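Local coordinates for protein putative sulfatase yidJ (Bacteroides fragilis, PDB 2QZU) that probably hydrolyses sulfate esters as a metal-dependent member of the sulfatase family, at residues F406-R414 and A424-I432; G124-K132 and E204-Q215. All coordinates share one frame; numbering follows the deposited sequence.

Contact 1. Residues F406-R414 and A424-I432; sequences FDNHATGYR and AVHATDGKI
Tyr413 and His426 face each other across an antiparallel beta-strand pair, strands 412-417 and 421-428, the central hairpin of the four-stranded C-terminal sheet. They form a non-hydrogen-bonded pair, and their rings make a T-shaped stack: the imidazole turns its CD2 edge onto the phenol face, centroids 4.7 Å apart and planes at 71°. His426 CG stands anti to its backbone N (chi1 -179°), which brings CD2 over the centre of the tyrosine ring while CB lies 3.5 Å from Tyr413 CE1. The carbonyl oxygen of Gly412 sits over a face of the imidazole, 3.3 Å from His426 CD2. The neighbouring strand 399-404 continues this layer, with Tyr401 and Phe403 against Tyr413.

The other face carries Arg414, Val425 and Ala427, packed under helix 455-471 and Phe476. Arg414 runs away from its hairpin partner; NE forms a salt bridge with Asp474, and NH1 reaches back to its neighbour's carbonyl, Tyr413 O.

Backbone bonds pair Gly412 with Ala427 and Arg414 with Val425. At the backbone angles of Gly412 a side chain would press on the carbonyl oxygen of Thr411, which glycine avoids. Beyond the pairing, two turns meet, a type I turn from Asn408 to Thr411 and a type I' turn from Thr428 to Lys431. Thr411 OG1 takes an almost straight bond from Asp429 N (3.1 Å, 169°), and Gly430 N donates to Ala410 O. Asn408 OD1 closes an Asx turn by accepting from Ala410 N, leaving the amide's other end to cross the gap: ND2 meets Asp429 OD1 at 3.0 Å, from above the carboxylate plane.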
ATOM      1  N   PHE A 406     -10.105   0.317 -25.360  1.00  8.09           N
ATOM      2  CA  PHE A 406     -10.430   1.727 -25.562  1.00 12.35           C
ATOM      3  C   PHE A 406      -9.824   2.412 -26.776  1.00 10.52           C
ATOM      4  O   PHE A 406     -10.473   3.268 -27.382  1.00 13.59           O
ATOM      5  CB  PHE A 406     -10.097   2.549 -24.309  1.00  8.31           C
ATOM      6  CG  PHE A 406      -8.630   2.680 -24.035  1.00 13.01           C
ATOM      7  CD1 PHE A 406      -7.931   1.655 -23.405  1.00 16.76           C
ATOM      8  CD2 PHE A 406      -7.942   3.831 -24.410  1.00 12.60           C
ATOM      9  CE1 PHE A 406      -6.569   1.773 -23.149  1.00 16.93           C
ATOM     10  CE2 PHE A 406      -6.579   3.959 -24.159  1.00 17.24           C
ATOM     11  CZ  PHE A 406      -5.892   2.927 -23.526  1.00 16.20           C
ATOM     12  N   ASP A 407      -8.600   2.046 -27.137  1.00 11.28           N
ATOM     13  CA  ASP A 407      -7.942   2.671 -28.284  1.00 15.16           C
ATOM     14  C   ASP A 407      -8.029   1.876 -29.590  1.00 17.09           C
ATOM     15  O   ASP A 407      -7.389   2.231 -30.581  1.00 15.69           O
ATOM     16  CB  ASP A 407      -6.479   2.983 -27.943  1.00  9.51           C
ATOM     17  CG  ASP A 407      -5.692   1.750 -27.531  1.00 23.10           C
ATOM     18  OD1 ASP A 407      -6.313   0.721 -27.194  1.00 21.74           O
ATOM     19  OD2 ASP A 407      -4.443   1.822 -27.529  1.00 18.84           O
ATOM     20  N   ASN A 408      -8.826   0.812 -29.591  1.00 11.32           N
ATOM     21  CA  ASN A 408      -9.020  -0.016 -30.785  1.00 10.73           C
ATOM     22  C   ASN A 408     -10.217  -0.928 -30.569  1.00 12.03           C
ATOM     23  O   ASN A 408     -10.071  -2.053 -30.093  1.00 10.54           O
ATOM     24  CB  ASN A 408      -7.775  -0.863 -31.077  1.00 10.23           C
ATOM     25  CG  ASN A 408      -7.943  -1.745 -32.310  1.00 12.48           C
ATOM     26  OD1 ASN A 408      -8.942  -1.650 -33.023  1.00 13.48           O
ATOM     27  ND2 ASN A 408      -6.961  -2.606 -32.563  1.00 14.57           N
ATOM     28  N   HIS A 409     -11.403  -0.442 -30.917  1.00 11.36           N
ATOM     29  CA  HIS A 409     -12.620  -1.223 -30.728  1.00 13.06           C
ATOM     30  C   HIS A 409     -12.664  -2.547 -31.489  1.00  9.68           C
ATOM     31  O   HIS A 409     -13.503  -3.394 -31.199  1.00 11.13           O
ATOM     32  CB  HIS A 409     -13.851  -0.380 -31.080  1.00 13.07           C
ATOM     33  CG  HIS A 409     -14.074   0.787 -30.165  1.00 11.29           C
ATOM     34  ND1 HIS A 409     -15.152   1.634 -30.287  1.00 13.05           N
ATOM     35  CD2 HIS A 409     -13.347   1.253 -29.120  1.00  8.19           C
ATOM     36  CE1 HIS A 409     -15.082   2.575 -29.360  1.00  8.48           C
ATOM     37  NE2 HIS A 409     -13.995   2.365 -28.640  1.00  9.54           N
ATOM     38  N   ALA A 410     -11.768  -2.734 -32.459  1.00  9.56           N
ATOM     39  CA  ALA A 410     -11.746  -3.976 -33.226  1.00 11.85           C
ATOM     40  C   ALA A 410     -11.088  -5.104 -32.438  1.00  8.37           C
ATOM     41  O   ALA A 410     -10.977  -6.232 -32.922  1.00  9.19           O
ATOM     42  CB  ALA A 410     -11.013  -3.770 -34.554  1.00 12.22           C
ATOM     43  N   THR A 411     -10.646  -4.795 -31.224  1.00  6.54           N
ATOM     44  CA  THR A 411     -10.004  -5.788 -30.368  1.00  7.00           C
ATOM     45  C   THR A 411     -10.767  -5.880 -29.057  1.00  8.53           C
ATOM     46  O   THR A 411     -11.152  -4.862 -28.490  1.00  8.61           O
ATOM     47  CB  THR A 411      -8.535  -5.411 -30.073  1.00 10.64           C
ATOM     48  OG1 THR A 411      -7.781  -5.464 -31.290  1.00 12.85           O
ATOM     49  CG2 THR A 411      -7.917  -6.378 -29.063  1.00 14.07           C
ATOM     50  N   GLY A 412     -10.991  -7.102 -28.587  1.00  6.45           N
ATOM     51  CA  GLY A 412     -11.707  -7.273 -27.339  1.00  5.60           C
ATOM     52  C   GLY A 412     -12.546  -8.534 -27.287  1.00  7.08           C
ATOM     53  O   GLY A 412     -12.395  -9.436 -28.111  1.00  6.00           O
ATOM     54  N   TYR A 413     -13.434  -8.587 -26.301  1.00  7.50           N
ATOM     55  CA  TYR A 413     -14.321  -9.724 -26.097  1.00  6.13           C
ATOM     56  C   TYR A 413     -15.780  -9.331 -26.209  1.00  2.70           C
ATOM     57  O   TYR A 413     -16.159  -8.210 -25.878  1.00  6.87           O
ATOM     58  CB  TYR A 413     -14.170 -10.289 -24.682  1.00  5.51           C
ATOM     59  CG  TYR A 413     -12.935 -11.093 -24.381  1.00 12.59           C
ATOM     60  CD1 TYR A 413     -12.841 -12.435 -24.758  1.00 11.12           C
ATOM     61  CD2 TYR A 413     -11.886 -10.536 -23.652  1.00  9.98           C
ATOM     62  CE1 TYR A 413     -11.729 -13.202 -24.406  1.00  9.75           C
ATOM     63  CE2 TYR A 413     -10.773 -11.290 -23.301  1.00 17.47           C
ATOM     64  CZ  TYR A 413     -10.702 -12.622 -23.679  1.00 15.81           C
ATOM     65  OH  TYR A 413      -9.597 -13.369 -23.329  1.00 14.64           O
ATOM     66  N   ARG A 414     -16.595 -10.278 -26.655  1.00  5.58           N
ATOM     67  CA  ARG A 414     -18.044 -10.105 -26.684  1.00  5.33           C
ATOM     68  C   ARG A 414     -18.551 -11.484 -26.290  1.00  9.49           C
ATOM     69  O   ARG A 414     -18.002 -12.501 -26.720  1.00  8.85           O
ATOM     70  CB  ARG A 414     -18.571  -9.715 -28.067  1.00  2.17           C
ATOM     71  CG  ARG A 414     -18.178  -8.317 -28.498  1.00  2.50           C
ATOM     72  CD  ARG A 414     -18.757  -7.222 -27.597  1.00  5.27           C
ATOM     73  NE  ARG A 414     -18.508  -5.909 -28.187  1.00  5.84           N
ATOM     74  CZ  ARG A 414     -17.314  -5.326 -28.252  1.00  8.60           C
ATOM     75  NH1 ARG A 414     -16.246  -5.931 -27.746  1.00  6.33           N
ATOM     76  NH2 ARG A 414     -17.179  -4.158 -28.866  1.00  6.32           N
ATOM     77  N   ALA A 424     -18.007 -16.745 -24.850  1.00  8.63           N
ATOM     78  CA  ALA A 424     -17.312 -15.523 -25.218  1.00 10.07           C
ATOM     79  C   ALA A 424     -16.365 -15.759 -26.380  1.00  9.21           C
ATOM     80  O   ALA A 424     -15.803 -16.845 -26.530  1.00  9.93           O
ATOM     81  CB  ALA A 424     -16.543 -14.981 -24.030  1.00  8.80           C
ATOM     82  N   VAL A 425     -16.212 -14.739 -27.216  1.00 10.29           N
ATOM     83  CA  VAL A 425     -15.294 -14.815 -28.340  1.00  9.17           C
ATOM     84  C   VAL A 425     -14.365 -13.619 -28.237  1.00  5.37           C
ATOM     85  O   VAL A 425     -14.760 -12.549 -27.760  1.00  7.85           O
ATOM     86  CB  VAL A 425     -16.018 -14.774 -29.716  1.00 12.06           C
ATOM     87  CG1 VAL A 425     -16.982 -15.946 -29.835  1.00 16.83           C
ATOM     88  CG2 VAL A 425     -16.746 -13.450 -29.903  1.00 10.39           C
ATOM     89  N   HIS A 426     -13.122 -13.806 -28.650  1.00  7.84           N
ATOM     90  CA  HIS A 426     -12.165 -12.718 -28.618  1.00  9.94           C
ATOM     91  C   HIS A 426     -11.757 -12.389 -30.038  1.00 11.01           C
ATOM     92  O   HIS A 426     -11.689 -13.269 -30.895  1.00  9.87           O
ATOM     93  CB  HIS A 426     -10.927 -13.092 -27.798  1.00 11.98           C
ATOM     94  CG  HIS A 426      -9.916 -11.992 -27.715  1.00 12.89           C
ATOM     95  ND1 HIS A 426      -8.927 -11.811 -28.659  1.00 14.04           N
ATOM     96  CD2 HIS A 426      -9.776 -10.978 -26.827  1.00 10.08           C
ATOM     97  CE1 HIS A 426      -8.222 -10.736 -28.358  1.00 16.08           C
ATOM     98  NE2 HIS A 426      -8.717 -10.212 -27.250  1.00 17.25           N
ATOM     99  N   ALA A 427     -11.504 -11.110 -30.288  1.00  7.37           N
ATOM    100  CA  ALA A 427     -11.090 -10.675 -31.609  1.00  9.99           C
ATOM    101  C   ALA A 427      -9.913  -9.729 -31.475  1.00  7.34           C
ATOM    102  O   ALA A 427      -9.795  -8.992 -30.495  1.00  9.08           O
ATOM    103  CB  ALA A 427     -12.240  -9.968 -32.323  1.00  7.85           C
ATOM    104  N   THR A 428      -9.035  -9.773 -32.467  1.00  6.87           N
ATOM    105  CA  THR A 428      -7.875  -8.898 -32.511  1.00 10.88           C
ATOM    106  C   THR A 428      -7.939  -8.274 -33.898  1.00 10.88           C
ATOM    107  O   THR A 428      -7.905  -8.982 -34.906  1.00 11.97           O
ATOM    108  CB  THR A 428      -6.556  -9.684 -32.347  1.00 13.59           C
ATOM    109  OG1 THR A 428      -6.524 -10.304 -31.055  1.00 14.18           O
ATOM    110  CG2 THR A 428      -5.358  -8.749 -32.480  1.00 11.13           C
ATOM    111  N   ASP A 429      -8.067  -6.951 -33.939  1.00 12.38           N
ATOM    112  CA  ASP A 429      -8.166  -6.218 -35.199  1.00 10.71           C
ATOM    113  C   ASP A 429      -9.254  -6.752 -36.134  1.00 11.86           C
ATOM    114  O   ASP A 429      -9.053  -6.854 -37.348  1.00 12.76           O
ATOM    115  CB  ASP A 429      -6.817  -6.203 -35.920  1.00 11.17           C
ATOM    116  CG  ASP A 429      -5.777  -5.379 -35.188  1.00 25.20           C
ATOM    117  OD1 ASP A 429      -6.063  -4.204 -34.878  1.00 36.06           O
ATOM    118  OD2 ASP A 429      -4.673  -5.902 -34.926  1.00 35.73           O
ATOM    119  N   GLY A 430     -10.402  -7.098 -35.559  1.00  7.10           N
ATOM    120  CA  GLY A 430     -11.518  -7.582 -36.356  1.00 11.76           C
ATOM    121  C   GLY A 430     -11.543  -9.051 -36.743  1.00 12.74           C
ATOM    122  O   GLY A 430     -12.405  -9.464 -37.523  1.00 10.73           O
ATOM    123  N   LYS A 431     -10.624  -9.844 -36.206  1.00 11.93           N
ATOM    124  CA  LYS A 431     -10.578 -11.273 -36.526  1.00  9.17           C
ATOM    125  C   LYS A 431     -10.705 -12.124 -35.261  1.00  9.46           C
ATOM    126  O   LYS A 431      -9.917 -11.967 -34.328  1.00 10.10           O
ATOM    127  CB  LYS A 431      -9.267 -11.584 -37.250  1.00 11.85           C
ATOM    128  CG  LYS A 431      -9.067 -10.735 -38.501  1.00 16.53           C
ATOM    129  CD  LYS A 431      -7.596 -10.465 -38.791  1.00 32.60           C
ATOM    130  CE  LYS A 431      -6.895 -11.685 -39.347  1.00 44.02           C
ATOM    131  NZ  LYS A 431      -7.438 -12.052 -40.685  1.00 50.51           N
ATOM    132  N   ILE A 432     -11.692 -13.020 -35.236  1.00 10.39           N
ATOM    133  CA  ILE A 432     -11.912 -13.881 -34.069  1.00 10.99           C
ATOM    134  C   ILE A 432     -10.635 -14.650 -33.741  1.00 13.29           C
ATOM    135  O   ILE A 432     -10.101 -15.396 -34.568  1.00 15.87           O
ATOM    136  CB  ILE A 432     -13.081 -14.856 -34.291  1.00 10.03           C
ATOM    137  CG1 ILE A 432     -14.363 -14.069 -34.591  1.00 16.00           C
ATOM    138  CG2 ILE A 432     -13.294 -15.703 -33.043  1.00 11.40           C
ATOM    139  CD1 ILE A 432     -14.792 -13.119 -33.477  1.00 24.13           C
TER

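Contact 2. Residues G124-K132 and E204-Q215; sequences GYNMGYIGK and EASKAIEYINGQ
Helix 200-213 packs on strand 126-130 of the large mixed sheet, its short segment running nearly antiparallel to the strand (169°) with axes 9.4 Å apart. Tyr211 reaches from the helix to the strand. A chi1 of -173° swings the Tyr211 ring away from its own backbone N and aims it at the strand backbone around Gly128, where glycine has no side chain to meet the phenol. Its OH lies 3.2 Å from Asn126 O, which sits at the ring edge. A water in the plane of the ring accepts from this hydroxyl and donates to Asn126 OD1 (2.6 Å) and Met127 O (2.9 Å), so it bridges helix and strand. Gln215 folds back over one ring face, its NE2 held by Tyr211 O at 3.2 Å; His168 also meets the ring.

Toward the other end, Ile130 supplies the apolar contact. Its CD1 rests on the helix backbone, 3.6 Å from Ala208 N, and CG2 lies alongside the aliphatic part of Glu204, 3.8 Å from Glu204 CG. The carboxylate of Glu204 is bound by Tyr183 through OE2. A helix laid antiparallel on a parallel part of the central sheet is characteristic of the alpha/beta core of the sulfatase and alkaline phosphatase clan.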
ATOM      1  N   GLY A 124     -39.461  16.510 -11.208  1.00  7.25           N
ATOM      2  CA  GLY A 124     -39.620  17.181  -9.926  1.00  8.17           C
ATOM      3  C   GLY A 124     -39.000  16.553  -8.691  1.00  9.24           C
ATOM      4  O   GLY A 124     -39.321  16.950  -7.568  1.00  9.82           O
ATOM      5  N   TYR A 125     -38.108  15.588  -8.886  1.00  8.78           N
ATOM      6  CA  TYR A 125     -37.459  14.920  -7.762  1.00  7.11           C
ATOM      7  C   TYR A 125     -36.311  15.729  -7.181  1.00  9.08           C
ATOM      8  O   TYR A 125     -35.610  16.436  -7.903  1.00  7.35           O
ATOM      9  CB  TYR A 125     -36.908  13.559  -8.197  1.00  4.00           C
ATOM     10  CG  TYR A 125     -37.898  12.428  -8.154  1.00  4.27           C
ATOM     11  CD1 TYR A 125     -39.087  12.484  -8.880  1.00  7.43           C
ATOM     12  CD2 TYR A 125     -37.639  11.289  -7.396  1.00  4.22           C
ATOM     13  CE1 TYR A 125     -39.997  11.426  -8.850  1.00 12.08           C
ATOM     14  CE2 TYR A 125     -38.539  10.229  -7.358  1.00  8.54           C
ATOM     15  CZ  TYR A 125     -39.714  10.304  -8.085  1.00  7.37           C
ATOM     16  OH  TYR A 125     -40.600   9.254  -8.035  1.00 10.57           O
ATOM     17  N   ASN A 126     -36.139  15.622  -5.867  1.00  9.20           N
ATOM     18  CA  ASN A 126     -35.043  16.280  -5.166  1.00  8.71           C
ATOM     19  C   ASN A 126     -33.927  15.261  -5.408  1.00 12.45           C
ATOM     20  O   ASN A 126     -34.100  14.081  -5.093  1.00 12.39           O
ATOM     21  CB  ASN A 126     -35.357  16.370  -3.675  1.00 10.76           C
ATOM     22  CG  ASN A 126     -35.034  17.728  -3.092  1.00 27.85           C
ATOM     23  OD1 ASN A 126     -33.958  18.279  -3.324  1.00 31.17           O
ATOM     24  ND2 ASN A 126     -35.966  18.276  -2.319  1.00 38.11           N
HETATM   25  N   MSE A 127     -32.799  15.700  -5.961  1.00  7.55           N
HETATM   26  CA  MSE A 127     -31.701  14.782  -6.295  1.00  9.09           C
HETATM   27  C   MSE A 127     -30.413  14.917  -5.477  1.00  7.25           C
HETATM   28  O   MSE A 127     -29.954  16.023  -5.203  1.00 10.21           O
HETATM   29  CB  MSE A 127     -31.337  14.948  -7.774  1.00 10.61           C
HETATM   30  CG  MSE A 127     -32.514  14.907  -8.734  1.00  9.90           C
HETATM   31 SE   MSE A 127     -33.360  13.183  -8.820  1.00 21.37          SE
HETATM   32  CE  MSE A 127     -31.909  12.157  -9.595  1.00 10.95           C
ATOM     33  N   GLY A 128     -29.816  13.778  -5.132  1.00  7.45           N
ATOM     34  CA  GLY A 128     -28.573  13.790  -4.373  1.00  5.03           C
ATOM     35  C   GLY A 128     -27.640  12.639  -4.731  1.00  8.62           C
ATOM     36  O   GLY A 128     -28.089  11.529  -5.010  1.00  5.39           O
ATOM     37  N   TYR A 129     -26.338  12.906  -4.729  1.00  6.42           N
ATOM     38  CA  TYR A 129     -25.343  11.885  -5.039  1.00  5.43           C
ATOM     39  C   TYR A 129     -24.188  12.015  -4.049  1.00  3.46           C
ATOM     40  O   TYR A 129     -23.592  13.080  -3.915  1.00  4.39           O
ATOM     41  CB  TYR A 129     -24.810  12.058  -6.467  1.00  3.20           C
ATOM     42  CG  TYR A 129     -24.019  10.860  -6.974  1.00  4.73           C
ATOM     43  CD1 TYR A 129     -24.589   9.955  -7.874  1.00  2.92           C
ATOM     44  CD2 TYR A 129     -22.722  10.611  -6.529  1.00  2.07           C
ATOM     45  CE1 TYR A 129     -23.889   8.834  -8.317  1.00  5.04           C
ATOM     46  CE2 TYR A 129     -22.007   9.484  -6.967  1.00  2.07           C
ATOM     47  CZ  TYR A 129     -22.602   8.603  -7.858  1.00  2.99           C
ATOM     48  OH  TYR A 129     -21.927   7.483  -8.289  1.00  7.76           O
ATOM     49  N   ILE A 130     -23.881  10.926  -3.352  1.00  6.97           N
ATOM     50  CA  ILE A 130     -22.799  10.929  -2.375  1.00  4.59           C
ATOM     51  C   ILE A 130     -21.850   9.773  -2.682  1.00  4.66           C
ATOM     52  O   ILE A 130     -22.287   8.633  -2.810  1.00  4.95           O
ATOM     53  CB  ILE A 130     -23.353  10.736  -0.937  1.00  4.36           C
ATOM     54  CG1 ILE A 130     -24.366  11.835  -0.608  1.00  9.12           C
ATOM     55  CG2 ILE A 130     -22.212  10.741   0.071  1.00  9.77           C
ATOM     56  CD1 ILE A 130     -25.124  11.587   0.683  1.00  5.92           C
ATOM     57  N   GLY A 131     -20.559  10.064  -2.815  1.00  4.58           N
ATOM     58  CA  GLY A 131     -19.614   8.990  -3.070  1.00  3.52           C
ATOM     59  C   GLY A 131     -18.853   9.036  -4.375  1.00  2.07           C
ATOM     60  O   GLY A 131     -18.665  10.099  -4.969  1.00  6.81           O
ATOM     61  N   LYS A 132     -18.421   7.859  -4.817  1.00  4.61           N
ATOM     62  CA  LYS A 132     -17.641   7.693  -6.039  1.00  5.02           C
ATOM     63  C   LYS A 132     -18.484   7.812  -7.306  1.00  5.17           C
ATOM     64  O   LYS A 132     -19.508   7.144  -7.448  1.00  6.72           O
ATOM     65  CB  LYS A 132     -16.947   6.328  -5.998  1.00  6.88           C
ATOM     66  CG  LYS A 132     -16.117   5.991  -7.217  1.00  9.37           C
ATOM     67  CD  LYS A 132     -15.491   4.615  -7.063  1.00  7.91           C
ATOM     68  CE  LYS A 132     -14.769   4.202  -8.333  1.00  8.70           C
ATOM     69  NZ  LYS A 132     -14.226   2.820  -8.225  1.00  7.27           N
ATOM     70  N   GLU A 204     -20.031   8.867   4.465  1.00  5.18           N
ATOM     71  CA  GLU A 204     -21.071   8.841   3.453  1.00  3.87           C
ATOM     72  C   GLU A 204     -22.433   8.511   4.046  1.00  6.82           C
ATOM     73  O   GLU A 204     -23.429   9.143   3.702  1.00  5.79           O
ATOM     74  CB  GLU A 204     -20.680   7.854   2.352  1.00  6.80           C
ATOM     75  CG  GLU A 204     -19.559   8.404   1.482  1.00  4.48           C
ATOM     76  CD  GLU A 204     -18.690   7.331   0.857  1.00 13.28           C
ATOM     77  OE1 GLU A 204     -19.046   6.137   0.950  1.00 16.46           O
ATOM     78  OE2 GLU A 204     -17.647   7.692   0.266  1.00 15.74           O
ATOM     79  N   ALA A 205     -22.483   7.531   4.943  1.00  4.11           N
ATOM     80  CA  ALA A 205     -23.741   7.167   5.576  1.00  7.18           C
ATOM     81  C   ALA A 205     -24.245   8.331   6.433  1.00 10.45           C
ATOM     82  O   ALA A 205     -25.448   8.581   6.507  1.00  9.33           O
ATOM     83  CB  ALA A 205     -23.564   5.908   6.430  1.00  8.00           C
ATOM     84  N   SER A 206     -23.329   9.049   7.081  1.00  4.72           N
ATOM     85  CA  SER A 206     -23.731  10.187   7.901  1.00  6.70           C
ATOM     86  C   SER A 206     -24.332  11.296   7.046  1.00  7.03           C
ATOM     87  O   SER A 206     -25.321  11.915   7.435  1.00 12.30           O
ATOM     88  CB  SER A 206     -22.544  10.738   8.691  1.00 10.16           C
ATOM     89  OG  SER A 206     -22.163   9.828   9.702  1.00 11.74           O
ATOM     90  N   LYS A 207     -23.744  11.544   5.877  1.00  8.29           N
ATOM     91  CA  LYS A 207     -24.263  12.584   4.994  1.00 10.18           C
ATOM     92  C   LYS A 207     -25.581  12.133   4.360  1.00  7.39           C
ATOM     93  O   LYS A 207     -26.459  12.953   4.090  1.00  6.00           O
ATOM     94  CB  LYS A 207     -23.248  12.925   3.898  1.00  7.58           C
ATOM     95  CG  LYS A 207     -21.906  13.438   4.417  1.00 10.65           C
ATOM     96  CD  LYS A 207     -22.049  14.656   5.332  1.00 22.16           C
ATOM     97  CE  LYS A 207     -22.558  15.881   4.584  1.00 28.60           C
ATOM     98  NZ  LYS A 207     -22.620  17.086   5.465  1.00 31.26           N
ATOM     99  N   ALA A 208     -25.716  10.831   4.119  1.00  8.07           N
ATOM    100  CA  ALA A 208     -26.948  10.299   3.537  1.00  7.80           C
ATOM    101  C   ALA A 208     -28.081  10.454   4.549  1.00 11.44           C
ATOM    102  O   ALA A 208     -29.218  10.739   4.181  1.00  8.46           O
ATOM    103  CB  ALA A 208     -26.772   8.828   3.170  1.00  8.01           C
ATOM    104  N   ILE A 209     -27.758  10.266   5.826  1.00  7.89           N
ATOM    105  CA  ILE A 209     -28.744  10.397   6.895  1.00  8.88           C
ATOM    106  C   ILE A 209     -29.223  11.846   6.981  1.00  7.51           C
ATOM    107  O   ILE A 209     -30.419  12.104   7.109  1.00  9.17           O
ATOM    108  CB  ILE A 209     -28.145   9.925   8.245  1.00 12.48           C
ATOM    109  CG1 ILE A 209     -27.962   8.403   8.201  1.00 11.26           C
ATOM    110  CG2 ILE A 209     -29.046  10.331   9.405  1.00  9.38           C
ATOM    111  CD1 ILE A 209     -27.266   7.819   9.414  1.00 13.48           C
ATOM    112  N   GLU A 210     -28.298  12.795   6.899  1.00  7.14           N
ATOM    113  CA  GLU A 210     -28.697  14.196   6.944  1.00  8.21           C
ATOM    114  C   GLU A 210     -29.618  14.505   5.767  1.00  7.28           C
ATOM    115  O   GLU A 210     -30.630  15.193   5.928  1.00  8.93           O
ATOM    116  CB  GLU A 210     -27.470  15.107   6.904  1.00  8.08           C
ATOM    117  CG  GLU A 210     -26.515  14.857   8.056  1.00 16.00           C
ATOM    118  CD  GLU A 210     -25.378  15.853   8.103  1.00 27.38           C
ATOM    119  OE1 GLU A 210     -24.861  16.219   7.028  1.00 25.61           O
ATOM    120  OE2 GLU A 210     -24.994  16.259   9.220  1.00 34.70           O
ATOM    121  N   TYR A 211     -29.276  13.992   4.589  1.00  5.16           N
ATOM    122  CA  TYR A 211     -30.099  14.227   3.405  1.00  7.77           C
ATOM    123  C   TYR A 211     -31.498  13.653   3.618  1.00  7.63           C
ATOM    124  O   TYR A 211     -32.504  14.316   3.363  1.00  6.58           O
ATOM    125  CB  TYR A 211     -29.475  13.568   2.173  1.00  5.54           C
ATOM    126  CG  TYR A 211     -30.192  13.920   0.889  1.00  7.43           C
ATOM    127  CD1 TYR A 211     -29.984  15.149   0.270  1.00 14.58           C
ATOM    128  CD2 TYR A 211     -31.088  13.030   0.302  1.00  7.07           C
ATOM    129  CE1 TYR A 211     -30.648  15.486  -0.906  1.00 10.69           C
ATOM    130  CE2 TYR A 211     -31.761  13.357  -0.876  1.00 11.34           C
ATOM    131  CZ  TYR A 211     -31.534  14.586  -1.472  1.00 15.01           C
ATOM    132  OH  TYR A 211     -32.186  14.919  -2.638  1.00 16.59           O
ATOM    133  N   ILE A 212     -31.550  12.412   4.088  1.00  6.06           N
ATOM    134  CA  ILE A 212     -32.814  11.734   4.343  1.00  7.51           C
ATOM    135  C   ILE A 212     -33.660  12.459   5.393  1.00  7.18           C
ATOM    136  O   ILE A 212     -34.876  12.593   5.229  1.00  7.23           O
ATOM    137  CB  ILE A 212     -32.560  10.270   4.773  1.00  7.06           C
ATOM    138  CG1 ILE A 212     -32.016   9.485   3.571  1.00  6.40           C
ATOM    139  CG2 ILE A 212     -33.841   9.646   5.297  1.00  7.46           C
ATOM    140  CD1 ILE A 212     -31.511   8.088   3.897  1.00  5.53           C
ATOM    141  N   ASN A 213     -33.024  12.930   6.462  1.00  8.16           N
ATOM    142  CA  ASN A 213     -33.742  13.656   7.507  1.00 11.15           C
ATOM    143  C   ASN A 213     -34.429  14.875   6.889  1.00 13.69           C
ATOM    144  O   ASN A 213     -35.550  15.221   7.258  1.00 11.23           O
ATOM    145  CB  ASN A 213     -32.777  14.125   8.599  1.00  6.64           C
ATOM    146  CG  ASN A 213     -32.274  12.991   9.478  1.00  7.57           C
ATOM    147  OD1 ASN A 213     -31.348  13.173  10.272  1.00 16.33           O
ATOM    148  ND2 ASN A 213     -32.882  11.820   9.349  1.00  4.46           N
ATOM    149  N   GLY A 214     -33.745  15.510   5.941  1.00  8.77           N
ATOM    150  CA  GLY A 214     -34.288  16.686   5.289  1.00 11.60           C
ATOM    151  C   GLY A 214     -35.447  16.428   4.342  1.00 12.77           C
ATOM    152  O   GLY A 214     -36.053  17.373   3.841  1.00 14.73           O
ATOM    153  N   GLN A 215     -35.760  15.159   4.094  1.00 10.80           N
ATOM    154  CA  GLN A 215     -36.852  14.801   3.191  1.00  8.44           C
ATOM    155  C   GLN A 215     -38.094  14.368   3.967  1.00 12.78           C
ATOM    156  O   GLN A 215     -39.108  13.993   3.376  1.00 10.93           O
ATOM    157  CB  GLN A 215     -36.431  13.647   2.266  1.00 13.70           C
ATOM    158  CG  GLN A 215     -35.104  13.833   1.542  1.00 13.21           C
ATOM    159  CD  GLN A 215     -35.043  15.115   0.742  1.00 13.52           C
ATOM    160  OE1 GLN A 215     -35.916  15.390  -0.079  1.00 14.49           O
ATOM    161  NE2 GLN A 215     -34.003  15.909   0.976  1.00 18.62           N
TER
HETATM  162  O   HOH W   1     -31.363  17.847  -3.458  1.00 23.49           O

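Following the chain from the N terminus, contact 2 comes first: strand 126-130 leaves helix 116-122, and the chain passes through strand 168-172 and the small 182-183/194-195 pair before helix 200-213 returns to pack on it, closing a loop with 71 intervening residues. The chain then enters strand 222-228, beside 126-130 in the large mixed sheet. Contact 1 opens much later and is local, with nine residues between its segments, within the C-terminal four-stranded sheet. The two contacts are in series, neither nested nor crossed. Their centres lie about 41 Å apart, on opposite sides of the chain's centre; contact 2 ties a helix to the central sheet, contact 1 joins neighbouring strands of the C-terminal sheet.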